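Local coordinates for protein general negative regulator of transcription subunit 4 (PDB 5AIE) that acts as the E3 ubiquitin ligase component of the CCR4-NOT complex, its zinc-binding RING domain forming the piece described here, at residues A[5-8]-A[9-12]. Sequence-based numbering, arbitrary orientation.
Sequences DYCP and LCIE. With ZN (zinc ion), chain C.
C7 and C10 meet through their sulfur atoms, which lie 3.7 Å apart, SG to SG, because both face the same zinc ion. The pair illustrates how a short turn of backbone can bring two zinc ligands side by side, with a third, C34, coming from further along the chain. From the CB of C7, which sits beside the SG of C10, the side chain leads to an SG placed anti to the backbone N (chi1 -176°). That torsion brings the sulfur of C7 to 2.7 Å from the zinc ion, while the SG of C10 lies 2.4 Å from it. The tip of C7 has two further neighbours on L9, two residues on: its CB packs against the sulfur, and its backbone N points its hydrogen at the same SG in a weak bond of 3.7 Å. Such an N-H...S contact would be expected to offset part of the thiolate's negative charge.

The backbone of C7 closes the turn at both of its polar atoms. Its N donates to the O of E12 over 3.0 Å in an almost straight bond (175° at the hydrogen), and its O receives a weak, bent bond from the N of I11. Beyond this, the Y6 ring has the carbonyl carbon of I11 at its edge, near the ring plane, whereas the carboxylate of E12 turns to a basic side chain of another protein's chain in a salt bridge. C34, from helix 32-40, adds its sulfur to the zinc ion, and its side chain also touches C7 and L9. A CxxC turn in which a backbone N-H leans on the first cysteine sulfur is characteristic of a zinc knuckle, here the one that opens the first zinc site of the RING domain.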
loop_
_atom_site.group_PDB
_atom_site.type_symbol
_atom_site.label_atom_id
_atom_site.label_comp_id
_atom_site.label_asym_id
_atom_site.label_seq_id
_atom_site.Cartn_x
_atom_site.Cartn_y
_atom_site.Cartn_z
ATOM N N ASP A 5 7.863 -21.049 9.177
ATOM C CA ASP A 5 6.861 -22.111 9.249
ATOM C C ASP A 5 5.438 -21.558 9.242
ATOM O O ASP A 5 4.555 -22.081 9.923
ATOM C CB ASP A 5 7.084 -22.976 10.495
ATOM N N TYR A 6 5.223 -20.499 8.470
ATOM C CA TYR A 6 3.903 -19.891 8.335
ATOM C C TYR A 6 3.729 -19.265 6.957
ATOM O O TYR A 6 4.640 -18.615 6.443
ATOM C CB TYR A 6 3.680 -18.832 9.419
ATOM C CG TYR A 6 3.229 -19.383 10.753
ATOM C CD1 TYR A 6 1.897 -19.705 10.977
ATOM C CD2 TYR A 6 4.132 -19.566 11.792
ATOM C CE1 TYR A 6 1.477 -20.205 12.196
ATOM C CE2 TYR A 6 3.722 -20.066 13.015
ATOM C CZ TYR A 6 2.394 -20.383 13.211
ATOM O OH TYR A 6 1.980 -20.879 14.426
ATOM N N CYS A 7 2.557 -19.461 6.361
ATOM C CA CYS A 7 2.249 -18.846 5.076
ATOM C C CYS A 7 2.097 -17.339 5.239
ATOM O O CYS A 7 1.299 -16.877 6.050
ATOM C CB CYS A 7 0.975 -19.447 4.480
ATOM S SG CYS A 7 0.559 -18.831 2.829
ATOM N N PRO A 8 2.870 -16.565 4.463
ATOM C CA PRO A 8 2.883 -15.102 4.574
ATOM C C PRO A 8 1.613 -14.436 4.047
ATOM O O PRO A 8 1.482 -13.216 4.145
ATOM C CB PRO A 8 4.091 -14.703 3.723
ATOM C CG PRO A 8 4.213 -15.795 2.720
ATOM C CD PRO A 8 3.805 -17.051 3.434
ATOM N N LEU A 9 0.692 -15.222 3.498
ATOM C CA LEU A 9 -0.525 -14.668 2.913
ATOM C C LEU A 9 -1.744 -14.875 3.809
ATOM O O LEU A 9 -2.488 -13.932 4.082
ATOM C CB LEU A 9 -0.783 -15.287 1.537
ATOM C CG LEU A 9 0.359 -15.214 0.522
ATOM C CD1 LEU A 9 -0.111 -15.688 -0.842
ATOM C CD2 LEU A 9 0.921 -13.804 0.442
ATOM N N CYS A 10 -1.946 -16.107 4.264
ATOM C CA CYS A 10 -3.127 -16.442 5.057
ATOM C C CYS A 10 -2.787 -16.727 6.518
ATOM O O CYS A 10 -3.675 -17.042 7.314
ATOM C CB CYS A 10 -3.847 -17.647 4.448
ATOM S SG CYS A 10 -2.821 -19.125 4.284
ATOM N N ILE A 11 -1.506 -16.605 6.858
ATOM C CA ILE A 11 -1.008 -16.843 8.216
ATOM C C ILE A 11 -1.476 -18.200 8.745
ATOM O O ILE A 11 -2.046 -18.301 9.833
ATOM C CB ILE A 11 -1.444 -15.723 9.189
ATOM C CG1 ILE A 11 -1.412 -14.362 8.492
ATOM C CG2 ILE A 11 -0.542 -15.694 10.418
ATOM C CD1 ILE A 11 -0.025 -13.921 8.065
ATOM N N GLU A 12 -1.240 -19.242 7.956
ATOM C CA GLU A 12 -1.604 -20.596 8.347
ATOM C C GLU A 12 -0.358 -21.455 8.526
ATOM O O GLU A 12 0.628 -21.276 7.811
ATOM C CB GLU A 12 -2.539 -21.225 7.311
ATOM C CG GLU A 12 -3.942 -20.648 7.317
ATOM C CD GLU A 12 -4.651 -20.863 8.639
ATOM O OE1 GLU A 12 -4.539 -21.974 9.199
ATOM O OE2 GLU A 12 -5.312 -19.919 9.121
HETATM ZN ZN ZN C . -1.861 -19.878 2.236
#